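Local coordinates for protein polyphenol oxidase, chloroplastic (Malus domestica, PDB 6ELV) that oxidises mono- and o-diphenols to o-diquinones as a full-length enzyme of the tyrosinase family, present here as its separately expressed C-terminal domain, at residues Ile54-Asp59 against Met100-Arg105. Numbering follows the deposited sequence.
Sequences IEFDRD and MNTILR
I54 pairs with T102 and F56 with M100, both antiparallel hydrogen-bonded pairs, through four backbone hydrogen bonds at 2.8 to 3.2 Å between their N and O atoms; the strand axes run at 143° and come within 4.7 Å. Between them E55 and N101 make the non-hydrogen-bonded pair, and E55 CA lies 3.1 Å from M100 O in a CA-H...O contact. F56 illustrates how a ring on the inner face of such a ladder packs on the residue opposite: with chi1 at 53°, CG lies between the backbone N and the carbonyl carbon, and the ring runs alongside M100. M100 CB rests off-centre over the ring, while the chain, bent at chi2 and chi3, brings its methyl back so that CE meets F56 CZ at 3.3 Å; SD makes an oblique Met-aromatic contact. This is the edge of a four-stranded antiparallel sheet, strand 99-107 being one of its two outermost strands and 48-57 its neighbour. I54, F56, M100 and T102 face strand 82-89 of the other sheet, touching F87 or S89. Across M100, the R58 guanidinium lays a face over SD, 3.8 Å from NH1; NE bonds to K99 O and NH1 to H92 NE2, which would limit the group's rotation. On the opposite face of the sheet E55 OE1 comes within 2.9 Å of N101 ND2, the carboxylate and amide planes 49° apart, while OE2 forms a salt bridge with K99.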
loop_
_atom_site.group_PDB
_atom_site.type_symbol
_atom_site.label_atom_id
_atom_site.label_comp_id
_atom_site.label_asym_id
_atom_site.label_seq_id
_atom_site.Cartn_x
_atom_site.Cartn_y
_atom_site.Cartn_z
ATOM N N ILE A 54 -0.912 10.651 1.964
ATOM C CA ILE A 54 -2.312 10.505 1.584
ATOM C C ILE A 54 -2.991 11.850 1.791
ATOM O O ILE A 54 -3.045 12.356 2.918
ATOM C CB ILE A 54 -2.983 9.419 2.433
ATOM C CG1 ILE A 54 -2.279 8.071 2.274
ATOM C CG2 ILE A 54 -4.470 9.320 2.121
ATOM C CD1 ILE A 54 -2.770 7.038 3.267
ATOM N N GLU A 55 -3.511 12.437 0.716
ATOM C CA GLU A 55 -4.004 13.803 0.800
ATOM C C GLU A 55 -5.338 13.941 0.087
ATOM O O GLU A 55 -5.517 13.430 -1.023
ATOM C CB GLU A 55 -2.994 14.773 0.213
ATOM C CG GLU A 55 -3.324 16.197 0.488
ATOM C CD GLU A 55 -2.250 17.105 -0.026
ATOM O OE1 GLU A 55 -1.073 16.898 0.336
ATOM O OE2 GLU A 55 -2.581 17.998 -0.834
ATOM N N PHE A 56 -6.262 14.660 0.720
ATOM C CA PHE A 56 -7.627 14.776 0.224
ATOM C C PHE A 56 -8.307 15.921 0.964
ATOM O O PHE A 56 -7.835 16.376 2.009
ATOM C CB PHE A 56 -8.416 13.472 0.439
ATOM C CG PHE A 56 -8.382 12.988 1.860
ATOM C CD1 PHE A 56 -7.329 12.214 2.329
ATOM C CD2 PHE A 56 -9.378 13.363 2.754
ATOM C CE1 PHE A 56 -7.291 11.814 3.641
ATOM C CE2 PHE A 56 -9.341 12.953 4.072
ATOM C CZ PHE A 56 -8.292 12.181 4.511
ATOM N N ASP A 57 -9.425 16.375 0.412
ATOM C CA ASP A 57 -10.242 17.383 1.077
ATOM C C ASP A 57 -11.026 16.721 2.204
ATOM O O ASP A 57 -11.679 15.696 1.994
ATOM C CB ASP A 57 -11.229 18.018 0.098
ATOM C CG ASP A 57 -10.590 19.033 -0.839
ATOM O OD1 ASP A 57 -9.367 19.248 -0.806
ATOM O OD2 ASP A 57 -11.344 19.613 -1.642
ATOM N N ARG A 58 -11.021 17.344 3.385
ATOM C CA ARG A 58 -11.669 16.745 4.546
ATOM C C ARG A 58 -13.173 16.581 4.374
ATOM O O ARG A 58 -13.755 15.679 4.985
ATOM C CB ARG A 58 -11.359 17.558 5.796
ATOM C CG ARG A 58 -9.923 17.411 6.246
ATOM C CD ARG A 58 -9.594 18.396 7.368
ATOM N NE ARG A 58 -8.192 18.308 7.771
ATOM C CZ ARG A 58 -7.735 17.606 8.802
ATOM N NH1 ARG A 58 -8.573 16.949 9.592
ATOM N NH2 ARG A 58 -6.438 17.584 9.062
ATOM N N ASP A 59 -13.819 17.414 3.547
ATOM C CA ASP A 59 -15.259 17.301 3.327
ATOM C C ASP A 59 -15.637 16.244 2.294
ATOM O O ASP A 59 -16.816 16.143 1.938
ATOM C CB ASP A 59 -15.899 18.661 3.002
ATOM C CG ASP A 59 -15.391 19.282 1.708
ATOM O OD1 ASP A 59 -14.736 18.601 0.896
ATOM O OD2 ASP A 59 -15.657 20.482 1.506
ATOM N N MET A 100 -6.511 17.069 4.547
ATOM C CA MET A 100 -5.741 16.219 5.437
ATOM C C MET A 100 -4.581 15.628 4.655
ATOM O O MET A 100 -4.725 15.279 3.479
ATOM C CB MET A 100 -6.614 15.092 5.999
ATOM C CG MET A 100 -5.934 14.110 6.960
ATOM S SD MET A 100 -6.995 13.742 8.351
ATOM C CE MET A 100 -8.562 13.693 7.459
ATOM N N ASN A 101 -3.433 15.528 5.315
ATOM C CA ASN A 101 -2.259 14.861 4.777
ATOM C C ASN A 101 -1.840 13.850 5.830
ATOM O O ASN A 101 -1.454 14.232 6.942
ATOM C CB ASN A 101 -1.140 15.859 4.494
ATOM C CG ASN A 101 0.005 15.230 3.730
ATOM O OD1 ASN A 101 0.483 14.160 4.086
ATOM N ND2 ASN A 101 0.431 15.878 2.658
ATOM N N THR A 102 -1.936 12.568 5.494
ATOM C CA THR A 102 -1.820 11.525 6.495
ATOM C C THR A 102 -1.096 10.312 5.912
ATOM O O THR A 102 -0.489 10.374 4.842
ATOM C CB THR A 102 -3.199 11.256 7.106
ATOM O OG1 THR A 102 -3.047 10.426 8.257
ATOM C CG2 THR A 102 -4.158 10.610 6.103
ATOM N N ILE A 103 -1.168 9.201 6.638
ATOM C CA ILE A 103 -0.355 8.023 6.371
ATOM C C ILE A 103 -1.181 6.810 6.761
ATOM O O ILE A 103 -2.093 6.898 7.587
ATOM C CB ILE A 103 0.942 8.124 7.210
ATOM C CG1 ILE A 103 1.967 7.036 6.881
ATOM C CG2 ILE A 103 0.610 8.099 8.685
ATOM C CD1 ILE A 103 3.352 7.463 7.271
ATOM N N LEU A 104 -0.882 5.675 6.136
ATOM C CA LEU A 104 -1.478 4.404 6.517
ATOM C C LEU A 104 -0.357 3.392 6.662
ATOM O O LEU A 104 0.470 3.263 5.756
ATOM C CB LEU A 104 -2.482 3.915 5.466
ATOM C CG LEU A 104 -3.185 2.588 5.778
ATOM C CD1 LEU A 104 -4.138 2.711 6.954
ATOM C CD2 LEU A 104 -3.889 2.036 4.552
ATOM N N ARG A 105 -0.350 2.661 7.773
ATOM C CA ARG A 105 0.639 1.613 8.013
ATOM C C ARG A 105 -0.075 0.291 8.239
ATOM O O ARG A 105 -0.984 0.206 9.076
ATOM C CB ARG A 105 1.515 1.937 9.225
ATOM C CG ARG A 105 2.325 3.198 9.058
ATOM C CD ARG A 105 3.326 3.370 10.195
ATOM N NE ARG A 105 4.072 4.624 10.097
ATOM C CZ ARG A 105 3.626 5.805 10.525
ATOM N NH1 ARG A 105 2.428 5.900 11.084
ATOM N NH2 ARG A 105 4.375 6.894 10.397
#